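PDB 3WGY: meso-diaminopimelate dehydrogenase from Clostridium tetani, which catalyses, in its natural form, the reversible, NADP-dependent oxidative deamination of meso-diaminopimelate to L-2-amino-6-oxopimelate, releasing ammonia. Local coordinates for residues F128-L133 and T304-P309; I119-D124 and S282-Y287; G142-F147 and G251-S256. The protein carries 6 engineered substitutions. All blocks are in the same frame, centred on the assembly; numbering follows the deposited sequence.

Contact 1: F128-L133 and T304-P309; sequences FSLNRL and TVLDIP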
loop_
_atom_site.group_PDB
_atom_site.type_symbol
_atom_site.label_atom_id
_atom_site.label_comp_id
_atom_site.label_asym_id
_atom_site.label_seq_id
_atom_site.Cartn_x
_atom_site.Cartn_y
_atom_site.Cartn_z
ATOM N N PHE B 128 -7.785 -2.319 1.290
ATOM C CA PHE B 128 -7.510 -3.703 0.940
ATOM C C PHE B 128 -7.602 -3.913 -0.563
ATOM O O PHE B 128 -6.808 -4.652 -1.144
ATOM C CB PHE B 128 -8.467 -4.644 1.681
ATOM C CG PHE B 128 -8.056 -4.928 3.101
ATOM C CD1 PHE B 128 -7.044 -4.196 3.709
ATOM C CD2 PHE B 128 -8.691 -5.916 3.834
ATOM C CE1 PHE B 128 -6.677 -4.450 5.030
ATOM C CE2 PHE B 128 -8.328 -6.177 5.158
ATOM C CZ PHE B 128 -7.324 -5.446 5.755
ATOM N N SER B 129 -8.564 -3.239 -1.190
ATOM C CA SER B 129 -8.771 -3.325 -2.628
ATOM C C SER B 129 -7.517 -2.856 -3.358
ATOM O O SER B 129 -7.046 -3.509 -4.282
ATOM C CB SER B 129 -9.953 -2.439 -3.049
ATOM O OG SER B 129 -11.068 -2.641 -2.199
ATOM N N LEU B 130 -6.983 -1.714 -2.933
ATOM C CA LEU B 130 -5.789 -1.153 -3.555
ATOM C C LEU B 130 -4.624 -2.123 -3.461
ATOM O O LEU B 130 -3.858 -2.280 -4.413
ATOM C CB LEU B 130 -5.390 0.159 -2.874
ATOM C CG LEU B 130 -6.230 1.399 -3.180
ATOM C CD1 LEU B 130 -6.018 2.453 -2.095
ATOM C CD2 LEU B 130 -5.845 1.935 -4.580
ATOM N N ASN B 131 -4.486 -2.771 -2.307
ATOM C CA ASN B 131 -3.388 -3.694 -2.124
ATOM C C ASN B 131 -3.541 -5.007 -2.860
ATOM O O ASN B 131 -2.535 -5.620 -3.218
ATOM C CB ASN B 131 -3.104 -3.911 -0.634
ATOM C CG ASN B 131 -2.324 -2.748 -0.038
ATOM O OD1 ASN B 131 -2.897 -1.762 0.423
ATOM N ND2 ASN B 131 -1.012 -2.845 -0.087
ATOM N N ARG B 132 -4.774 -5.453 -3.092
ATOM C CA ARG B 132 -4.956 -6.685 -3.868
ATOM C C ARG B 132 -4.496 -6.318 -5.283
ATOM O O ARG B 132 -3.752 -7.053 -5.926
ATOM C CB ARG B 132 -6.430 -7.112 -3.922
ATOM C CG ARG B 132 -7.049 -7.516 -2.595
ATOM C CD ARG B 132 -8.524 -7.897 -2.784
ATOM N NE ARG B 132 -9.240 -7.885 -1.515
ATOM C CZ ARG B 132 -10.130 -6.964 -1.158
ATOM N NH1 ARG B 132 -10.446 -5.963 -1.965
ATOM N NH2 ARG B 132 -10.692 -7.039 0.029
ATOM N N LEU B 133 -4.939 -5.154 -5.748
ATOM C CA LEU B 133 -4.590 -4.665 -7.075
ATOM C C LEU B 133 -3.082 -4.539 -7.248
ATOM O O LEU B 133 -2.504 -5.064 -8.204
ATOM C CB LEU B 133 -5.250 -3.306 -7.328
ATOM C CG LEU B 133 -4.900 -2.656 -8.670
ATOM C CD1 LEU B 133 -5.134 -3.650 -9.814
ATOM C CD2 LEU B 133 -5.737 -1.388 -8.856
ATOM N N THR B 304 -13.475 5.167 -8.032
ATOM C CA THR B 304 -13.192 4.285 -6.914
ATOM C C THR B 304 -11.777 4.628 -6.449
ATOM O O THR B 304 -11.077 5.408 -7.107
ATOM C CB THR B 304 -13.238 2.797 -7.330
ATOM O OG1 THR B 304 -12.074 2.470 -8.098
ATOM C CG2 THR B 304 -14.479 2.516 -8.169
ATOM N N VAL B 305 -11.349 4.057 -5.327
ATOM C CA VAL B 305 -10.005 4.331 -4.839
ATOM C C VAL B 305 -8.954 3.929 -5.876
ATOM O O VAL B 305 -7.859 4.475 -5.896
ATOM C CB VAL B 305 -9.719 3.575 -3.522
ATOM C CG1 VAL B 305 -10.661 4.065 -2.442
ATOM C CG2 VAL B 305 -9.885 2.069 -3.726
ATOM N N LEU B 306 -9.303 2.973 -6.732
ATOM C CA LEU B 306 -8.404 2.481 -7.775
ATOM C C LEU B 306 -7.985 3.540 -8.792
ATOM O O LEU B 306 -6.926 3.414 -9.408
ATOM C CB LEU B 306 -9.052 1.312 -8.525
ATOM C CG LEU B 306 -9.035 -0.104 -7.921
ATOM C CD1 LEU B 306 -9.373 -0.075 -6.455
ATOM C CD2 LEU B 306 -10.019 -0.984 -8.685
ATOM N N ASP B 307 -8.808 4.576 -8.961
ATOM C CA ASP B 307 -8.535 5.654 -9.917
ATOM C C ASP B 307 -7.839 6.869 -9.319
ATOM O O ASP B 307 -7.527 7.809 -10.045
ATOM C CB ASP B 307 -9.840 6.187 -10.528
ATOM C CG ASP B 307 -10.770 5.095 -10.990
ATOM O OD1 ASP B 307 -10.358 4.280 -11.834
ATOM O OD2 ASP B 307 -11.924 5.063 -10.506
ATOM N N ILE B 308 -7.595 6.864 -8.014
ATOM C CA ILE B 308 -7.005 8.032 -7.363
ATOM C C ILE B 308 -5.560 7.906 -6.880
ATOM O O ILE B 308 -5.246 7.078 -6.036
ATOM C CB ILE B 308 -7.869 8.447 -6.152
ATOM C CG1 ILE B 308 -9.319 8.656 -6.592
ATOM C CG2 ILE B 308 -7.322 9.715 -5.530
ATOM C CD1 ILE B 308 -10.265 8.894 -5.432
ATOM N N PRO B 309 -4.667 8.762 -7.399
ATOM C CA PRO B 309 -3.249 8.752 -7.017
ATOM C C PRO B 309 -3.172 9.087 -5.531
ATOM O O PRO B 309 -3.937 9.924 -5.039
ATOM C CB PRO B 309 -2.647 9.863 -7.888
ATOM C CG PRO B 309 -3.582 9.936 -9.056
ATOM C CD PRO B 309 -4.929 9.809 -8.395
#
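S129 and L306 meet across this buried contact between helix 123-138 and the short 3-10 turn at 305-307. S129 adds only a light touch, its CB 4.2 Å from L306 CD1. The serine hydroxyl points elsewhere. It bonds to G126 N in the same helix and to the C-terminal carboxylate of L326 of the second subunit. L130 comes next and carries more of the packing. Its CG lies 3.8 Å from V305 CG2, and the two side chains cross at a slant. The CD2 branch reaches past the valine side chain to the main chain, 3.5 Å from V305 O. V305 O accepts a hydrogen bond from I308 N, which helps close the turn. One turn of helix further on, L133 approaches L306. L133 CG is trans to its own backbone N (chi1 177°). This carries CD2 across to L306, 3.7 Å from L306 CG. L306 thus meets S129 through one methyl and L133 through its branch carbon. No hydrogen bond joins the two segments, so apolar packing makes the contact. The turn is held from within. T304 N gives a nearly straight bond of 2.9 Å to D307 OD2 (175°), and D307 N bonds back to T304 O. The turn follows strand 301-303, at one edge of the parallel sheet. Y287 of helix 276-296 packs on V305 and I308. On the far flank of helix 123-138, F128 meets F269 and L271 of strand 264-273.

Contact 2: I119-D124 and S282-Y287; sequences ISTGWD and SVLVAY
V283 packs against G122, where the chain leaves strand 116-118 of the parallel sheet and turns into helix 123-138. The sheet, its helices and a GxGxxG-type sequence are consistent with a Rossmann-type dinucleotide-binding domain. Helix 276-296 supplies the other side of the contact. V283 has its CG1 trans to the backbone N (chi1 173°), and this branch touches the turn. It lies 3.6 Å from G122 N and equally near G122 CA. G122 is the N-cap residue of helix 123-138. Its backbone angles would press a side chain against the preceding carbonyl oxygen, and glycine avoids this. V283 also packs on L127 of helix 123-138. L284 follows. Its CD2 stands only 3.3 Å from T121 CG2, closer than usual carbon packing, so the two methyls are pressed together where the side chains cross. The L284 side chain also packs on I15 of helix 14-23, close to the probable glycine-rich turn. One helical turn after V283, Y287 brings its ring to T121. The backbone bond from Y287 N to V283 O spans that turn, and the same carbonyl oxygen lies in the ring plane at the edge. T121 OG1 is trans to its own backbone N (chi1 -172°), which turns it to the tyrosine while CG2 goes to L284. The oxygen sits over one face of the ring, displaced toward the rim and 3.3 Å from Y287 CD2. Buried there, T121 OG1 has no hydrogen-bond partner in the model.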
loop_
_atom_site.group_PDB
_atom_site.type_symbol
_atom_site.label_atom_id
_atom_site.label_comp_id
_atom_site.label_asym_id
_atom_site.label_seq_id
_atom_site.Cartn_x
_atom_site.Cartn_y
_atom_site.Cartn_z
ATOM N N ILE B 119 -17.098 6.061 -4.718
ATOM C CA ILE B 119 -17.816 4.954 -4.103
ATOM C C ILE B 119 -16.868 3.884 -3.565
ATOM O O ILE B 119 -15.725 3.764 -4.010
ATOM C CB ILE B 119 -18.757 4.256 -5.102
ATOM C CG1 ILE B 119 -17.936 3.418 -6.080
ATOM C CG2 ILE B 119 -19.572 5.299 -5.877
ATOM C CD1 ILE B 119 -18.743 2.385 -6.824
ATOM N N SER B 120 -17.361 3.129 -2.590
ATOM C CA SER B 120 -16.638 2.020 -1.992
ATOM C C SER B 120 -15.244 2.261 -1.414
ATOM O O SER B 120 -14.312 1.500 -1.694
ATOM C CB SER B 120 -16.569 0.871 -3.002
ATOM O OG SER B 120 -17.869 0.480 -3.426
ATOM N N THR B 121 -15.088 3.306 -0.612
ATOM C CA THR B 121 -13.795 3.548 0.016
ATOM C C THR B 121 -13.903 3.081 1.476
ATOM O O THR B 121 -15.000 2.792 1.960
ATOM C CB THR B 121 -13.376 5.041 -0.070
ATOM O OG1 THR B 121 -12.022 5.180 0.385
ATOM C CG2 THR B 121 -14.281 5.908 0.765
ATOM N N GLY B 122 -12.767 2.997 2.161
ATOM C CA GLY B 122 -12.732 2.527 3.539
ATOM C C GLY B 122 -11.564 1.555 3.595
ATOM O O GLY B 122 -10.631 1.710 2.796
ATOM N N TRP B 123 -11.570 0.574 4.499
ATOM C CA TRP B 123 -10.445 -0.356 4.504
ATOM C C TRP B 123 -10.720 -1.560 3.607
ATOM O O TRP B 123 -9.806 -2.076 2.975
ATOM C CB TRP B 123 -10.002 -0.769 5.931
ATOM C CG TRP B 123 -11.018 -1.330 6.900
ATOM C CD1 TRP B 123 -11.974 -0.635 7.589
ATOM C CD2 TRP B 123 -11.084 -2.685 7.381
ATOM N NE1 TRP B 123 -12.621 -1.471 8.474
ATOM C CE2 TRP B 123 -12.097 -2.733 8.366
ATOM C CE3 TRP B 123 -10.384 -3.860 7.075
ATOM C CZ2 TRP B 123 -12.429 -3.910 9.050
ATOM C CZ3 TRP B 123 -10.714 -5.033 7.759
ATOM C CH2 TRP B 123 -11.726 -5.046 8.733
ATOM N N ASP B 124 -11.974 -2.005 3.546
ATOM C CA ASP B 124 -12.351 -3.084 2.628
ATOM C C ASP B 124 -13.856 -3.090 2.437
ATOM O O ASP B 124 -14.602 -3.544 3.306
ATOM C CB ASP B 124 -11.897 -4.465 3.103
ATOM C CG ASP B 124 -11.908 -5.499 1.969
ATOM O OD1 ASP B 124 -12.325 -5.141 0.840
ATOM O OD2 ASP B 124 -11.500 -6.662 2.194
ATOM N N SER B 282 -11.535 7.913 9.174
ATOM C CA SER B 282 -10.310 8.619 8.807
ATOM C C SER B 282 -10.057 8.445 7.322
ATOM O O SER B 282 -9.626 9.376 6.639
ATOM C CB SER B 282 -9.106 8.078 9.582
ATOM O OG SER B 282 -9.190 8.431 10.940
ATOM N N VAL B 283 -10.314 7.240 6.827
ATOM C CA VAL B 283 -10.117 6.959 5.424
ATOM C C VAL B 283 -11.092 7.822 4.631
ATOM O O VAL B 283 -10.715 8.455 3.637
ATOM C CB VAL B 283 -10.373 5.461 5.103
ATOM C CG1 VAL B 283 -10.324 5.239 3.600
ATOM C CG2 VAL B 283 -9.325 4.588 5.818
ATOM N N LEU B 284 -12.345 7.860 5.084
ATOM C CA LEU B 284 -13.358 8.661 4.397
ATOM C C LEU B 284 -12.915 10.119 4.301
ATOM O O LEU B 284 -13.004 10.737 3.235
ATOM C CB LEU B 284 -14.712 8.563 5.119
ATOM C CG LEU B 284 -15.470 7.237 4.941
ATOM C CD1 LEU B 284 -16.727 7.222 5.816
ATOM C CD2 LEU B 284 -15.838 7.071 3.473
ATOM N N VAL B 285 -12.431 10.663 5.409
ATOM C CA VAL B 285 -11.980 12.047 5.433
ATOM C C VAL B 285 -10.814 12.299 4.480
ATOM O O VAL B 285 -10.842 13.269 3.721
ATOM C CB VAL B 285 -11.566 12.474 6.847
ATOM C CG1 VAL B 285 -10.969 13.883 6.814
ATOM C CG2 VAL B 285 -12.784 12.434 7.765
ATOM N N ALA B 286 -9.798 11.439 4.510
ATOM C CA ALA B 286 -8.646 11.617 3.632
ATOM C C ALA B 286 -9.073 11.636 2.167
ATOM O O ALA B 286 -8.601 12.468 1.376
ATOM C CB ALA B 286 -7.632 10.519 3.860
ATOM N N TYR B 287 -9.963 10.716 1.806
ATOM C CA TYR B 287 -10.450 10.649 0.437
ATOM C C TYR B 287 -11.318 11.855 0.074
ATOM O O TYR B 287 -11.500 12.158 -1.104
ATOM C CB TYR B 287 -11.191 9.334 0.201
ATOM C CG TYR B 287 -10.246 8.251 -0.277
ATOM C CD1 TYR B 287 -9.881 8.165 -1.622
ATOM C CD2 TYR B 287 -9.626 7.390 0.628
ATOM C CE1 TYR B 287 -8.912 7.258 -2.056
ATOM C CE2 TYR B 287 -8.654 6.474 0.206
ATOM C CZ TYR B 287 -8.299 6.421 -1.136
ATOM O OH TYR B 287 -7.295 5.574 -1.552
#

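Contact 3: G142-F147 and G251-S256; sequences GKTHTF and GFVIRS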
loop_
_atom_site.group_PDB
_atom_site.type_symbol
_atom_site.label_atom_id
_atom_site.label_comp_id
_atom_site.label_asym_id
_atom_site.label_seq_id
_atom_site.Cartn_x
_atom_site.Cartn_y
_atom_site.Cartn_z
ATOM N N GLY B 142 1.256 -15.514 -9.281
ATOM C CA GLY B 142 1.241 -15.755 -7.853
ATOM C C GLY B 142 -0.189 -15.813 -7.356
ATOM O O GLY B 142 -1.125 -15.855 -8.161
ATOM N N LYS B 143 -0.367 -15.802 -6.039
ATOM C CA LYS B 143 -1.696 -15.875 -5.448
ATOM C C LYS B 143 -1.959 -14.762 -4.442
ATOM O O LYS B 143 -1.050 -14.326 -3.738
ATOM C CB LYS B 143 -1.874 -17.232 -4.751
ATOM C CG LYS B 143 -1.780 -18.444 -5.685
ATOM C CD LYS B 143 -1.964 -19.761 -4.937
ATOM C CE LYS B 143 -1.909 -20.976 -5.875
ATOM N NZ LYS B 143 -3.023 -20.990 -6.878
ATOM N N THR B 144 -3.201 -14.289 -4.385
ATOM C CA THR B 144 -3.557 -13.250 -3.428
ATOM C C THR B 144 -4.374 -13.883 -2.319
ATOM O O THR B 144 -5.240 -14.720 -2.578
ATOM C CB THR B 144 -4.420 -12.140 -4.048
ATOM O OG1 THR B 144 -3.723 -11.548 -5.148
ATOM C CG2 THR B 144 -4.721 -11.076 -3.010
ATOM N N HIS B 145 -4.103 -13.471 -1.087
ATOM C CA HIS B 145 -4.820 -13.991 0.059
ATOM C C HIS B 145 -5.286 -12.860 0.972
ATOM O O HIS B 145 -4.463 -12.116 1.513
ATOM C CB HIS B 145 -3.919 -14.935 0.853
ATOM C CG HIS B 145 -3.480 -16.145 0.085
ATOM N ND1 HIS B 145 -4.373 -17.061 -0.432
ATOM C CD2 HIS B 145 -2.245 -16.600 -0.233
ATOM C CE1 HIS B 145 -3.707 -18.030 -1.033
ATOM N NE2 HIS B 145 -2.416 -17.774 -0.927
ATOM N N THR B 146 -6.599 -12.717 1.134
ATOM C CA THR B 146 -7.124 -11.699 2.027
ATOM C C THR B 146 -7.739 -12.395 3.240
ATOM O O THR B 146 -8.507 -13.351 3.100
ATOM C CB THR B 146 -8.213 -10.821 1.370
ATOM O OG1 THR B 146 -7.700 -10.220 0.176
ATOM C CG2 THR B 146 -8.628 -9.711 2.317
ATOM N N PHE B 147 -7.378 -11.924 4.425
ATOM C CA PHE B 147 -7.905 -12.473 5.676
ATOM C C PHE B 147 -8.546 -11.312 6.427
ATOM O O PHE B 147 -8.045 -10.189 6.381
ATOM C CB PHE B 147 -6.785 -13.056 6.540
ATOM C CG PHE B 147 -6.101 -14.259 5.947
ATOM C CD1 PHE B 147 -5.285 -14.138 4.837
ATOM C CD2 PHE B 147 -6.236 -15.512 6.541
ATOM C CE1 PHE B 147 -4.602 -15.243 4.323
ATOM C CE2 PHE B 147 -5.558 -16.624 6.035
ATOM C CZ PHE B 147 -4.738 -16.486 4.925
ATOM N N GLY B 251 -7.241 -7.053 9.325
ATOM C CA GLY B 251 -7.201 -7.999 8.236
ATOM C C GLY B 251 -5.829 -8.002 7.619
ATOM O O GLY B 251 -4.960 -7.219 8.021
ATOM N N PHE B 252 -5.650 -8.886 6.642
ATOM C CA PHE B 252 -4.401 -9.050 5.926
ATOM C C PHE B 252 -4.648 -9.237 4.430
ATOM O O PHE B 252 -5.620 -9.881 4.029
ATOM C CB PHE B 252 -3.649 -10.289 6.426
ATOM C CG PHE B 252 -3.398 -10.298 7.900
ATOM C CD1 PHE B 252 -4.415 -10.615 8.793
ATOM C CD2 PHE B 252 -2.149 -9.965 8.401
ATOM C CE1 PHE B 252 -4.187 -10.594 10.171
ATOM C CE2 PHE B 252 -1.911 -9.941 9.773
ATOM C CZ PHE B 252 -2.933 -10.255 10.660
ATOM N N VAL B 253 -3.773 -8.649 3.618
ATOM C CA VAL B 253 -3.822 -8.813 2.173
ATOM C C VAL B 253 -2.411 -9.240 1.790
ATOM O O VAL B 253 -1.469 -8.448 1.862
ATOM C CB VAL B 253 -4.189 -7.518 1.433
ATOM C CG1 VAL B 253 -4.150 -7.768 -0.068
ATOM C CG2 VAL B 253 -5.581 -7.061 1.847
ATOM N N ILE B 254 -2.269 -10.495 1.379
ATOM C CA ILE B 254 -0.967 -11.037 1.033
ATOM C C ILE B 254 -0.815 -11.533 -0.402
ATOM O O ILE B 254 -1.629 -12.318 -0.883
ATOM C CB ILE B 254 -0.629 -12.199 1.974
ATOM C CG1 ILE B 254 -0.613 -11.701 3.423
ATOM C CG2 ILE B 254 0.682 -12.830 1.570
ATOM C CD1 ILE B 254 -0.542 -12.810 4.437
ATOM N N ARG B 255 0.230 -11.081 -1.084
ATOM C CA ARG B 255 0.465 -11.539 -2.447
ATOM C C ARG B 255 1.706 -12.395 -2.403
ATOM O O ARG B 255 2.803 -11.920 -2.074
ATOM C CB ARG B 255 0.668 -10.371 -3.422
ATOM C CG ARG B 255 0.886 -10.796 -4.888
ATOM C CD ARG B 255 -0.382 -11.385 -5.531
ATOM N NE ARG B 255 -0.181 -11.744 -6.939
ATOM C CZ ARG B 255 -1.090 -12.351 -7.699
ATOM N NH1 ARG B 255 -2.275 -12.674 -7.194
ATOM N NH2 ARG B 255 -0.817 -12.632 -8.971
ATOM N N SER B 256 1.513 -13.671 -2.699
ATOM C CA SER B 256 2.605 -14.617 -2.718
ATOM C C SER B 256 2.871 -14.906 -4.181
ATOM O O SER B 256 2.070 -15.556 -4.852
ATOM C CB SER B 256 2.216 -15.914 -2.004
ATOM O OG SER B 256 3.281 -16.847 -2.076
#
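R255 reaches over to the neighbouring strand, to T144 and the G142-K143 peptide. Its side chain leaves trans to the backbone N (chi1 -179°) and then bends at chi2 (69°), after which it runs extended. The bend lays one face of the guanidinium over the peptide, with G142 C above the centre of the group. At the edge, R255 NH1 donates to T144 OG1 at 2.7 Å. The hydroxyl lies somewhat off the guanidinium plane, and the two side chains cross at about a right angle. The guanidinium has a second bond, from R255 NH2 to L139 O. T144 and R255 form a non-hydrogen-bonded pair, as do T146 and V253. They alternate with the hydrogen-bonded pairs K143-S256, H145-I254 and F147-F252 of an antiparallel ladder, in a three-stranded sheet with 249-258 in the middle and 142-147 at one edge. H145 is bonded both ways to I254, and I254 N reaches H145 O at 2.7 Å. F147 N likewise bonds to F252 O at 2.7 Å. T146 and V253 run side by side, T146 CG2 4.1 Å from V253 CG2, on the face that helix 123-138 lies over. On the opposite face, F147 meets F252 through its CB, 4.1 Å from F252 CD1. The F147 side chain packs on A179 and L180 of helix 177-184 and has a cation-pi contact with K196. Further out, K143 NZ forms a salt bridge with D190.

How the contacts relate
Helix 123-138 links all three contacts. Contacts 1 and 2 both use it, and their centres are 11 Å apart. V305 CG1 of contact 1 lies 3.3 Å from T121 OG1 of contact 2, and L130 CD1 is 3.4 Å from Y287 OH. R132 of contact 1 reaches contact 3, where R132 NE is 3.3 Å from T146 OG1, a probable hydrogen bond. F128 CG also lies 3.5 Å from V253 CG2. Contacts 2 and 3 are farther apart, their centres 20 Å from each other. S153, the engineered L154, G155 and H156 of the 2-oxo-4-methylpentanoate pocket follow strand 142-147 in the chain, outside all three contacts.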